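Local coordinates for protein cellulase (Bacteroides salanitronis, PDB 6WQY) that probably hydrolyses internal beta-1,4 linkages of cellulose and related plant glucans, as a broad-specificity endoglucanase built on the TIM barrel of glycoside hydrolase family 5, at residues V19-T23 / V242-L246; G123-Q127 / H176-W180; Y128-I132 / V145-L149. One frame throughout, in Å; residues are numbered along the deposited sequence. Where two conformers were deposited one is given.

Interaction 1: residues V19-T23 / V242-L246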
loop_
_atom_site.group_PDB
_atom_site.type_symbol
_atom_site.label_atom_id
_atom_site.label_comp_id
_atom_site.label_asym_id
_atom_site.label_seq_id
_atom_site.Cartn_x
_atom_site.Cartn_y
_atom_site.Cartn_z
ATOM N N VAL A 19 -6.714 -13.817 -3.529
ATOM C CA VAL A 19 -5.296 -14.034 -3.263
ATOM C C VAL A 19 -5.117 -15.511 -2.931
ATOM O O VAL A 19 -6.002 -16.135 -2.322
ATOM C CB VAL A 19 -4.817 -13.112 -2.129
ATOM C CG1 VAL A 19 -3.334 -13.294 -1.873
ATOM C CG2 VAL A 19 -5.142 -11.671 -2.456
ATOM N N SER A 20 -3.995 -16.090 -3.351
ATOM C CA SER A 20 -3.777 -17.518 -3.142
ATOM C C SER A 20 -2.293 -17.834 -3.232
ATOM O O SER A 20 -1.499 -17.032 -3.722
ATOM C CB SER A 20 -4.539 -18.356 -4.175
ATOM O OG SER A 20 -4.046 -18.102 -5.478
ATOM N N GLY A 21 -1.932 -19.029 -2.763
ATOM C CA GLY A 21 -0.565 -19.502 -2.795
ATOM C C GLY A 21 0.039 -19.603 -1.406
ATOM O O GLY A 21 -0.355 -18.906 -0.463
ATOM N N GLU A 22 1.049 -20.478 -1.297
ATOM C CA GLU A 22 1.827 -20.620 -0.080
ATOM C C GLU A 22 3.215 -20.022 -0.205
ATOM O O GLU A 22 3.809 -19.656 0.813
ATOM C CB GLU A 22 1.993 -22.098 0.310
ATOM C CG GLU A 22 0.695 -22.836 0.520
ATOM C CD GLU A 22 -0.170 -22.187 1.577
ATOM O OE1 GLU A 22 0.283 -22.034 2.752
ATOM O OE2 GLU A 22 -1.303 -21.822 1.231
ATOM N N THR A 23 3.759 -19.913 -1.432
ATOM C CA THR A 23 5.103 -19.407 -1.646
ATOM C C THR A 23 5.045 -17.947 -2.074
ATOM O O THR A 23 4.050 -17.500 -2.656
ATOM C CB THR A 23 5.823 -20.210 -2.739
ATOM O OG1 THR A 23 5.157 -20.000 -3.985
ATOM C CG2 THR A 23 5.855 -21.698 -2.398
ATOM N N VAL A 242 -1.602 -19.649 11.416
ATOM C CA VAL A 242 -1.596 -20.300 10.119
ATOM C C VAL A 242 -0.284 -19.891 9.472
ATOM O O VAL A 242 0.313 -18.878 9.832
ATOM C CB VAL A 242 -2.809 -19.828 9.287
ATOM C CG1 VAL A 242 -2.811 -18.300 9.161
ATOM C CG2 VAL A 242 -2.831 -20.494 7.925
ATOM N N ASP A 243 0.189 -20.697 8.532
ATOM C CA ASP A 243 1.425 -20.366 7.838
ATOM C C ASP A 243 1.146 -19.580 6.560
ATOM O O ASP A 243 0.098 -19.720 5.927
ATOM C CB ASP A 243 2.236 -21.619 7.513
ATOM C CG ASP A 243 2.728 -22.343 8.764
ATOM O OD1 ASP A 243 2.866 -21.692 9.817
ATOM O OD2 ASP A 243 2.979 -23.562 8.677
ATOM N N ASN A 244 2.116 -18.759 6.175
ATOM C CA ASN A 244 2.153 -18.151 4.842
ATOM C C ASN A 244 0.985 -17.218 4.561
ATOM O O ASN A 244 0.542 -17.121 3.411
ATOM C CB ASN A 244 2.225 -19.232 3.756
ATOM C CG ASN A 244 3.311 -20.211 4.011
ATOM O OD1 ASN A 244 4.415 -19.797 4.368
ATOM N ND2 ASN A 244 3.019 -21.500 3.869
ATOM N N ARG A 245 0.511 -16.500 5.579
ATOM C CA ARG A 245 -0.589 -15.565 5.389
ATOM C C ARG A 245 -0.239 -14.162 5.857
ATOM O O ARG A 245 -1.146 -13.329 5.993
ATOM C CB ARG A 245 -1.873 -16.048 6.064
ATOM C CG ARG A 245 -2.475 -17.308 5.444
ATOM C CD ARG A 245 -3.006 -17.055 4.048
ATOM N NE ARG A 245 -3.555 -18.261 3.441
ATOM C CZ ARG A 245 -2.830 -19.167 2.793
ATOM N NH1 ARG A 245 -1.509 -19.014 2.662
ATOM N NH2 ARG A 245 -3.413 -20.236 2.270
ATOM N N LEU A 246 1.039 -13.870 6.090
ATOM C CA LEU A 246 1.501 -12.532 6.425
ATOM C C LEU A 246 2.467 -12.061 5.350
ATOM O O LEU A 246 3.432 -12.760 5.023
ATOM C CB LEU A 246 2.201 -12.485 7.779
ATOM C CG LEU A 246 1.364 -12.924 8.968
ATOM C CD1 LEU A 246 2.191 -12.788 10.241
ATOM C CD2 LEU A 246 0.055 -12.169 9.088
HETATM O O HOH W 1 -1.497 -21.728 4.981
#

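Interaction 2: residues G123-Q127 / H176-W180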
loop_
_atom_site.group_PDB
_atom_site.type_symbol
_atom_site.label_atom_id
_atom_site.label_comp_id
_atom_site.label_asym_id
_atom_site.label_seq_id
_atom_site.Cartn_x
_atom_site.Cartn_y
_atom_site.Cartn_z
ATOM N N GLY A 123 -2.152 7.334 11.146
ATOM C CA GLY A 123 -0.764 7.244 11.513
ATOM C C GLY A 123 0.123 8.318 10.937
ATOM O O GLY A 123 1.349 8.218 11.092
ATOM N N ALA A 124 -0.415 9.339 10.278
ATOM C CA ALA A 124 0.444 10.310 9.609
ATOM C C ALA A 124 1.298 11.063 10.617
ATOM O O ALA A 124 0.779 11.750 11.503
ATOM C CB ALA A 124 -0.391 11.283 8.788
ATOM N N ASN A 125 2.619 10.927 10.476
ATOM C CA ASN A 125 3.606 11.743 11.177
ATOM C C ASN A 125 3.548 11.614 12.692
ATOM O O ASN A 125 4.104 12.452 13.399
ATOM C CB ASN A 125 3.483 13.212 10.786
ATOM C CG ASN A 125 3.442 13.409 9.296
ATOM O OD1 ASN A 125 4.101 12.681 8.539
ATOM N ND2 ASN A 125 2.635 14.367 8.849
ATOM N N SER A 126 2.911 10.572 13.206
ATOM C CA SER A 126 2.765 10.399 14.643
ATOM C C SER A 126 1.980 11.536 15.282
ATOM O O SER A 126 2.079 11.752 16.491
ATOM C CB SER A 126 4.135 10.261 15.322
ATOM O OG SER A 126 4.079 9.452 16.480
ATOM N N GLN A 127 1.161 12.255 14.510
ATOM C CA GLN A 127 0.496 13.447 15.032
ATOM C C GLN A 127 -0.929 13.196 15.500
ATOM O O GLN A 127 -1.536 14.116 16.075
ATOM C CB GLN A 127 0.577 14.610 14.030
ATOM C CG GLN A 127 -0.339 14.491 12.834
ATOM C CD GLN A 127 -0.116 15.621 11.824
ATOM O OE1 GLN A 127 0.630 15.470 10.855
ATOM N NE2 GLN A 127 -0.763 16.753 12.054
ATOM N N HIS A 176 6.168 6.559 11.464
ATOM C CA HIS A 176 7.415 7.216 11.824
ATOM C C HIS A 176 7.105 8.268 12.884
ATOM O O HIS A 176 5.951 8.701 13.048
ATOM C CB HIS A 176 8.110 7.855 10.615
ATOM C CG HIS A 176 7.344 8.975 10.017
ATOM N ND1 HIS A 176 7.625 10.295 10.288
ATOM C CD2 HIS A 176 6.280 8.971 9.179
ATOM C CE1 HIS A 176 6.771 11.056 9.632
ATOM N NE2 HIS A 176 5.944 10.278 8.946
ATOM N N ASP A 177 8.153 8.701 13.578
ATOM C CA ASP A 177 7.976 9.578 14.730
ATOM C C ASP A 177 7.852 11.048 14.387
ATOM O O ASP A 177 7.807 11.870 15.309
ATOM C CB ASP A 177 9.112 9.357 15.742
ATOM C CG ASP A 177 10.478 9.835 15.274
ATOM O OD1 ASP A 177 10.612 10.408 14.174
ATOM O OD2 ASP A 177 11.410 9.663 16.074
ATOM N N GLY A 178 7.746 11.380 13.099
ATOM C CA GLY A 178 7.729 12.746 12.614
ATOM C C GLY A 178 8.889 13.050 11.688
ATOM O O GLY A 178 8.764 13.888 10.788
ATOM N N SER A 179 10.019 12.354 11.877
ATOM C CA SER A 179 11.224 12.613 11.111
ATOM C C SER A 179 11.434 11.667 9.945
ATOM O O SER A 179 12.535 11.640 9.376
ATOM C CB SER A 179 12.438 12.587 12.034
ATOM O OG SER A 179 12.426 13.708 12.899
ATOM N N TRP A 180 10.416 10.899 9.567
ATOM C CA TRP A 180 10.415 10.207 8.277
ATOM C C TRP A 180 11.562 9.211 8.143
ATOM O O TRP A 180 12.061 8.967 7.041
ATOM C CB TRP A 180 10.355 11.201 7.121
ATOM C CG TRP A 180 9.004 11.817 6.950
ATOM C CD1 TRP A 180 8.539 12.982 7.490
ATOM C CD2 TRP A 180 7.937 11.272 6.195
ATOM N NE1 TRP A 180 7.247 13.196 7.103
ATOM C CE2 TRP A 180 6.854 12.160 6.298
ATOM C CE3 TRP A 180 7.800 10.128 5.420
ATOM C CZ2 TRP A 180 5.643 11.928 5.655
ATOM C CZ3 TRP A 180 6.598 9.904 4.775
ATOM C CH2 TRP A 180 5.545 10.793 4.899
HETATM O O HOH W 2 3.574 7.496 12.346
#

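Interaction 3: residues Y128-I132 / V145-L149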
loop_
_atom_site.group_PDB
_atom_site.type_symbol
_atom_site.label_atom_id
_atom_site.label_comp_id
_atom_site.label_asym_id
_atom_site.label_seq_id
_atom_site.Cartn_x
_atom_site.Cartn_y
_atom_site.Cartn_z
ATOM N N TYR A 128 -1.460 11.989 15.324
ATOM C CA TYR A 128 -2.800 11.635 15.789
ATOM C C TYR A 128 -2.703 10.481 16.791
ATOM O O TYR A 128 -1.663 10.298 17.432
ATOM C CB TYR A 128 -3.716 11.313 14.601
ATOM C CG TYR A 128 -3.732 12.393 13.539
ATOM C CD1 TYR A 128 -4.303 13.633 13.788
ATOM C CD2 TYR A 128 -3.186 12.174 12.290
ATOM C CE1 TYR A 128 -4.320 14.622 12.813
ATOM C CE2 TYR A 128 -3.206 13.149 11.316
ATOM C CZ TYR A 128 -3.769 14.366 11.586
ATOM O OH TYR A 128 -3.778 15.343 10.609
ATOM N N TRP A 129 -3.765 9.686 16.952
ATOM C CA TRP A 129 -3.776 8.689 18.023
ATOM C C TRP A 129 -2.705 7.620 17.831
ATOM O O TRP A 129 -2.197 7.068 18.815
ATOM C CB TRP A 129 -5.153 8.016 18.144
ATOM C CG TRP A 129 -5.554 7.170 16.965
ATOM C CD1 TRP A 129 -6.255 7.577 15.868
ATOM C CD2 TRP A 129 -5.285 5.772 16.769
ATOM N NE1 TRP A 129 -6.432 6.531 15.004
ATOM C CE2 TRP A 129 -5.859 5.407 15.530
ATOM C CE3 TRP A 129 -4.634 4.787 17.521
ATOM C CZ2 TRP A 129 -5.782 4.119 15.026
ATOM C CZ3 TRP A 129 -4.567 3.504 17.024
ATOM C CH2 TRP A 129 -5.136 3.179 15.777
ATOM N N LEU A 130 -2.387 7.277 16.594
ATOM C CA LEU A 130 -1.457 6.195 16.278
ATOM C C LEU A 130 -0.074 6.825 16.334
ATOM O O LEU A 130 0.434 7.324 15.331
ATOM C CB LEU A 130 -1.854 5.623 14.927
ATOM C CG LEU A 130 -1.124 4.393 14.414
ATOM C CD1 LEU A 130 -1.105 3.247 15.394
ATOM C CD2 LEU A 130 -1.791 3.971 13.113
ATOM N N ASP A 131 0.528 6.832 17.535
ATOM C CA ASP A 131 1.633 7.728 17.906
ATOM C C ASP A 131 2.847 6.940 18.391
ATOM O O ASP A 131 2.997 6.666 19.584
ATOM C CB ASP A 131 1.087 8.660 19.008
ATOM C CG ASP A 131 2.124 9.601 19.574
ATOM O OD1 ASP A 131 3.264 9.689 19.083
ATOM O OD2 ASP A 131 1.783 10.267 20.602
ATOM N N ILE A 132 3.727 6.594 17.448
ATOM C CA ILE A 132 4.901 5.775 17.754
ATOM C C ILE A 132 5.886 6.524 18.641
ATOM O O ILE A 132 6.562 5.916 19.479
ATOM C CB ILE A 132 5.558 5.279 16.451
ATOM C CG1 ILE A 132 6.679 4.268 16.714
ATOM C CG2 ILE A 132 6.109 6.452 15.636
ATOM C CD1 ILE A 132 6.192 2.908 17.157
ATOM N N VAL A 145 -2.672 2.922 22.391
ATOM C CA VAL A 145 -2.582 2.714 20.951
ATOM C C VAL A 145 -2.961 1.285 20.608
ATOM O O VAL A 145 -3.738 1.036 19.681
ATOM C CB VAL A 145 -1.180 3.058 20.421
ATOM C CG1 VAL A 145 -1.087 2.687 18.947
ATOM C CG2 VAL A 145 -0.871 4.526 20.623
ATOM N N LYS A 146 -2.401 0.328 21.345
ATOM C CA LYS A 146 -2.715 -1.070 21.088
ATOM C C LYS A 146 -4.194 -1.357 21.309
ATOM O O LYS A 146 -4.805 -2.112 20.542
ATOM C CB LYS A 146 -1.855 -1.966 21.969
ATOM C CG LYS A 146 -0.377 -1.972 21.579
ATOM C CD LYS A 146 0.428 -2.790 22.569
ATOM C CE LYS A 146 1.890 -2.863 22.206
ATOM N NZ LYS A 146 2.682 -3.624 23.221
ATOM N N ALA A 147 -4.786 -0.780 22.351
ATOM C CA ALA A 147 -6.200 -1.023 22.612
ATOM C C ALA A 147 -7.057 -0.513 21.460
ATOM O O ALA A 147 -8.013 -1.170 21.041
ATOM C CB ALA A 147 -6.621 -0.347 23.913
ATOM N N GLN A 148 -6.729 0.670 20.940
ATOM C CA GLN A 148 -7.483 1.226 19.820
ATOM C C GLN A 148 -7.269 0.403 18.548
ATOM O O GLN A 148 -8.225 0.120 17.811
ATOM C CB GLN A 148 -7.113 2.694 19.614
ATOM C CG GLN A 148 -7.895 3.323 18.482
ATOM C CD GLN A 148 -7.925 4.830 18.506
ATOM O OE1 GLN A 148 -7.430 5.467 19.427
ATOM N NE2 GLN A 148 -8.545 5.413 17.493
ATOM N N LEU A 149 -6.020 0.010 18.284
ATOM C CA LEU A 149 -5.721 -0.812 17.115
ATOM C C LEU A 149 -6.495 -2.127 17.160
ATOM O O LEU A 149 -7.074 -2.556 16.153
ATOM C CB LEU A 149 -4.215 -1.058 17.066
ATOM C CG LEU A 149 -3.635 -1.711 15.821
ATOM C CD1 LEU A 149 -3.732 -0.797 14.616
ATOM C CD2 LEU A 149 -2.187 -2.082 16.100
#

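Interaction 1: residues V19-T23 / V242-L246
Two irregular loop segments run past each other without pairing as strands, and their backbones come nearest at Glu-22 and Asn-244, whose CA atoms lie 5.5 Å apart. Glu-22 carries the contact. Its CG stands anti to the carbonyl carbon and the chain bends at chi2, which swings the carboxylate over to the other loop. There OE2 takes both end nitrogens of Arg-245 in a salt bridge. The shorter arm runs from Arg-245 NH2 to Glu-22 OE2, 2.8 Å, in the guanidinium plane and on the syn lone pair; Arg-245 NH1 reaches the same oxygen at 3.2 Å from above the carboxylate plane. Because both bonds end on one oxygen and the two flat groups are turned 52° apart, this is an end-on grip. Glu-22 OE1 is left for Asn-244, whose ND2 donates an almost straight bond of 3.0 Å (169°) on the anti side, while a water donates to both Glu-22 OE1 and Asp-243 O. The segments belong to a TIM barrel: 19-23 leads into helix 24-31, with Thr-23 at its N-cap, and 242-246 runs into barrel strand 246-251, so the contact ties the N-terminal approach to a strand entrance. A long, branched donor suits this place, since Arg-245 NH1 also donates to Asn-244 O (2.9 Å) and NE makes a weak bond to Thr-216 O, fixing the guanidinium's rotation. Gly-21 has a positive phi (111°), at which a CB would press on the preceding carbonyl oxygen, and its O accepts from Tyr-218 OH.

Interaction 2: residues G123-Q127 / H176-W180
His-176 sets the edge of its imidazole against Asn-125, with CE1 3.6 Å from Asn-125 CA and NE2 3.1 Å from Asn-125 OD1. The two side chains lie side by side, amide and ring planes 64° apart, and the NE2-OD1 hydrogen bond is bent (125°) and weak. Trp-180 also covers one face of the imidazole, with His-176 NE2 3.4 Å above the plane of the Trp-180 indole, over its centre. Asn-125 OD1 touches this indole too, 3.4 Å from Trp-180 CZ2. An asparagine fits here because its oxygen can face the His-176 N-H, weakly, while its nitrogen donates to Gln-127 OE1, and its backbone takes up a positive phi (61°). Beside this group Ser-126 CB rests on His-176 O at 3.3 Å; in one of two conformers the serine hydroxyl bonds to Asp-131 OD1 and Lys-133 N. Asp-177 OD1 accepts from Ser-179 N in an Asx turn, and OD2 accepts from Gln-192 NE2 and the backbone N of Asp-184. These are the loops that follow strands 114-118 and 167-170, joined at the C-terminal end of the barrel, where glycosidases of this fold have their active site. A water donates to Gly-123 O and accepts from His-176 N, bridging the loops' backbones. With one weak direct bond, the junction therefore depends on packing, the shared water and turns built within each loop.

Interaction 3: residues Y128-I132 / V145-L149
Trp-129 presents one indole face to Gln-148 and the other to its own neighbour Leu-130, whose CB lies 3.8 Å above the ring plane, over its centre; Val-145 O comes at the edge, near the plane. In the TIM barrel this contact seats the loop that follows strand 114-118 on helix 139-159, which comes after the short helix 132-135. The amide of Gln-148 is stacked nearly parallel to the indole, 11° from it, and Gln-148 NE2 stands 3.2 Å above the Trp-129 ring plane over its centre. The aliphatic part shares the load: Gln-148 CG makes a CH-pi contact, 3.7 Å from the centroid of the Trp-129 six-membered ring. Glutamine suits this position because an extended chain, with CG anti to the backbone N (chi1 -179°), offers a methylene and a flat polar end to one aromatic face. Trp-129 NE1 does not bond to that amide, as both nitrogens are donors; it donates to Asp-122 OD2 instead. Trp-129 CG is tucked between the backbone N and the carbonyl carbon (chi1 66°), which sends the ring out toward the helix. Further along, Trp-129 CH2 on the indole rim lies 4.4 Å from Leu-149 CD1. Val-145, on the helix, faces the loop with both methyls: CG2 lies against the carbonyl oxygen of Trp-129, and the Val-145 side chain also touches Trp-199 of helix 191-209. Leu-130, at the centre of an inverse gamma turn, crosses Val-145 at about a right angle, its CD1 meeting Val-145 CG1 at 3.6 Å.

How the interactions relate
Along the chain the contacts are nested: interaction 3 lies within the loop closed by interaction 2, and both lie within that closed by interaction 1. Interactions 2 and 3 have centres about 12 Å apart and touch, for segments 123-127 and 128-132 are consecutive parts of one loop after barrel strand 114-118, and Ile-132 packs against His-176. This loop is thereby held to its neighbour after strand 167-170 and to helix 139-159, which shapes the C-terminal end of the barrel, where the active site of this family lies. Interaction 1 stands apart, its centre about 30 Å and 27 Å from those of interactions 2 and 3, at the lead-in of strand 246-251, the barrel's other end.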